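Side-chain contact in superoxide reductase (Giardia intestinalis, PDB 4D7P), which probably reduces superoxide to hydrogen peroxide at a non-haem iron centre: residues E17-E22 with E44-G49. Residues are numbered along the deposited sequence; the frame is centred on the assembly and turned at random.
Sequences EKHVPE and EKHYIG. With FE (Fe (III) ion), chain B.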
loop_
_atom_site.group_PDB
_atom_site.type_symbol
_atom_site.label_atom_id
_atom_site.label_comp_id
_atom_site.label_asym_id
_atom_site.label_seq_id
_atom_site.Cartn_x
_atom_site.Cartn_y
_atom_site.Cartn_z
ATOM N N GLU A 17 -2.057 20.125 -18.025
ATOM C CA GLU A 17 -1.501 19.153 -17.074
ATOM C C GLU A 17 -2.170 17.786 -17.281
ATOM O O GLU A 17 -3.385 17.712 -17.509
ATOM C CB GLU A 17 -1.689 19.651 -15.632
ATOM C CG GLU A 17 -1.186 18.712 -14.539
ATOM C CD GLU A 17 -1.489 19.228 -13.134
ATOM O OE1 GLU A 17 -0.977 20.307 -12.767
ATOM O OE2 GLU A 17 -2.241 18.552 -12.395
ATOM N N LYS A 18 -1.385 16.709 -17.218
ATOM C CA LYS A 18 -1.900 15.390 -17.580
ATOM C C LYS A 18 -1.859 14.402 -16.415
ATOM O O LYS A 18 -0.849 14.260 -15.721
ATOM C CB LYS A 18 -1.126 14.820 -18.775
ATOM C CG LYS A 18 -0.976 15.782 -19.956
ATOM C CD LYS A 18 -2.316 16.146 -20.606
ATOM C CE LYS A 18 -2.108 17.066 -21.815
ATOM N NZ LYS A 18 -3.374 17.412 -22.527
ATOM N N HIS A 19 -2.980 13.722 -16.211
ATOM C CA HIS A 19 -3.125 12.757 -15.131
ATOM C C HIS A 19 -3.298 11.331 -15.701
ATOM O O HIS A 19 -3.100 10.345 -14.997
ATOM C CB HIS A 19 -4.332 13.104 -14.239
ATOM C CG HIS A 19 -4.155 14.310 -13.355
ATOM N ND1 HIS A 19 -4.452 15.590 -13.773
ATOM C CD2 HIS A 19 -3.804 14.419 -12.049
ATOM C CE1 HIS A 19 -4.245 16.439 -12.779
ATOM N NE2 HIS A 19 -3.863 15.754 -11.715
ATOM N N VAL A 20 -3.675 11.215 -16.972
ATOM C CA VAL A 20 -4.094 9.912 -17.486
ATOM C C VAL A 20 -2.947 8.914 -17.592
ATOM O O VAL A 20 -1.968 9.171 -18.280
ATOM C CB VAL A 20 -4.758 10.053 -18.844
ATOM C CG1 VAL A 20 -5.170 8.671 -19.367
ATOM C CG2 VAL A 20 -5.957 10.981 -18.727
ATOM N N PRO A 21 -3.067 7.764 -16.908
ATOM C CA PRO A 21 -1.971 6.786 -16.913
ATOM C C PRO A 21 -1.766 6.100 -18.271
ATOM O O PRO A 21 -2.502 5.168 -18.608
ATOM C CB PRO A 21 -2.401 5.770 -15.841
ATOM C CG PRO A 21 -3.887 5.886 -15.780
ATOM C CD PRO A 21 -4.196 7.333 -16.059
ATOM N N GLU A 22 -0.777 6.564 -19.039
ATOM C CA GLU A 22 -0.375 5.879 -20.270
ATOM C C GLU A 22 0.017 4.438 -19.972
ATOM O O GLU A 22 0.759 4.181 -19.032
ATOM C CB GLU A 22 0.798 6.598 -20.947
ATOM C CG GLU A 22 1.143 6.057 -22.347
ATOM C CD GLU A 22 2.513 6.521 -22.865
ATOM O OE1 GLU A 22 3.529 6.307 -22.164
ATOM O OE2 GLU A 22 2.578 7.078 -23.987
ATOM N N GLU A 44 5.246 17.571 -2.383
ATOM C CA GLU A 44 4.620 17.204 -1.121
ATOM C C GLU A 44 3.173 17.658 -1.046
ATOM O O GLU A 44 2.375 17.079 -0.302
ATOM C CB GLU A 44 5.409 17.779 0.048
ATOM C CG GLU A 44 6.810 17.232 0.112
ATOM C CD GLU A 44 7.563 17.683 1.340
ATOM O OE1 GLU A 44 7.242 18.772 1.873
ATOM O OE2 GLU A 44 8.475 16.943 1.773
ATOM N N LYS A 45 2.831 18.687 -1.814
ATOM C CA LYS A 45 1.476 19.227 -1.773
ATOM C C LYS A 45 0.672 18.899 -3.037
ATOM O O LYS A 45 -0.551 19.074 -3.065
ATOM C CB LYS A 45 1.510 20.743 -1.548
ATOM C CG LYS A 45 2.042 21.155 -0.179
ATOM C CD LYS A 45 2.105 22.683 -0.041
ATOM C CE LYS A 45 2.818 23.074 1.235
ATOM N NZ LYS A 45 2.162 22.496 2.447
ATOM N N HIS A 46 1.346 18.410 -4.077
ATOM C CA HIS A 46 0.651 17.978 -5.295
ATOM C C HIS A 46 1.322 16.737 -5.869
ATOM O O HIS A 46 2.486 16.781 -6.296
ATOM C CB HIS A 46 0.620 19.090 -6.350
ATOM C CG HIS A 46 -0.214 18.756 -7.558
ATOM N ND1 HIS A 46 -0.060 19.394 -8.769
ATOM C CD2 HIS A 46 -1.205 17.849 -7.732
ATOM C CE1 HIS A 46 -0.930 18.904 -9.637
ATOM N NE2 HIS A 46 -1.632 17.960 -9.038
ATOM N N TYR A 47 0.593 15.629 -5.880
ATOM C CA TYR A 47 1.200 14.352 -6.225
ATOM C C TYR A 47 0.185 13.348 -6.749
ATOM O O TYR A 47 -0.997 13.415 -6.414
ATOM C CB TYR A 47 1.912 13.775 -5.002
ATOM C CG TYR A 47 1.029 13.645 -3.756
ATOM C CD1 TYR A 47 0.309 12.486 -3.519
ATOM C CD2 TYR A 47 0.936 14.674 -2.820
ATOM C CE1 TYR A 47 -0.482 12.346 -2.396
ATOM C CE2 TYR A 47 0.128 14.542 -1.668
ATOM C CZ TYR A 47 -0.574 13.360 -1.475
ATOM O OH TYR A 47 -1.377 13.172 -0.362
ATOM N N ILE A 48 0.644 12.436 -7.595
ATOM C CA ILE A 48 -0.112 11.227 -7.843
ATOM C C ILE A 48 0.443 10.200 -6.872
ATOM O O ILE A 48 1.628 9.840 -6.915
ATOM C CB ILE A 48 -0.019 10.752 -9.301
ATOM C CG1 ILE A 48 -0.942 11.616 -10.164
ATOM C CG2 ILE A 48 -0.422 9.281 -9.422
ATOM C CD1 ILE A 48 -0.705 11.438 -11.660
ATOM N N GLY A 49 -0.417 9.785 -5.953
ATOM C CA GLY A 49 -0.006 8.963 -4.837
ATOM C C GLY A 49 -0.026 7.492 -5.164
ATOM O O GLY A 49 0.799 6.725 -4.646
HETATM FE FE FE B . -2.857 16.755 -10.255
#
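The carboxylate of Glu-17 comes to the edge of the His-46 imidazole beside the iron, near the ring plane, with the two planes 39° apart. The closest approach is OE2 of Glu-17 to CE1 of His-46, 3.1 Å, while OE2 and the metal-bound NE2 of His-46 lie 3.5 Å apart and are not hydrogen-bonded, NE2 being committed to the metal. With CG anti to the backbone N (chi1 178°) and the chain extended beyond it, the carboxylate extends toward the metal, but OE2 of Glu-17 stops 2.9 Å from the iron, long for a coordinate bond. This residue is poorly ordered, a combination consistent with a ligand loosened by the photoreduction to which this centre is highly sensitive.

His-19 supplies a firm bond, NE2 to iron 2.0 Å; NE2 of His-46 answers at 2.1 Å. The N-Fe-N angle of about 170° makes these two imidazoles trans ligands. His-40, His-102 and Cys-99 complete the site, which corresponds to the Fe(His)4(Cys) centre of superoxide reductases, where glutamate can occupy the sixth position. OE2 of Glu-17 lies nearly at right angles to both Fe-N bonds, as that position requires. The centre sits at one end of an immunoglobulin-like beta sandwich: His-19 lies in the loop leading to strand 21-26 of one sheet, and His-46 just ahead of strand 48-57 of the other.

CD1 of Ile-48 approaches the His-19 ring obliquely, 4.3 Å from CD2 of His-19, a van der Waals contact on a buried ring that also stacks with Trp-105.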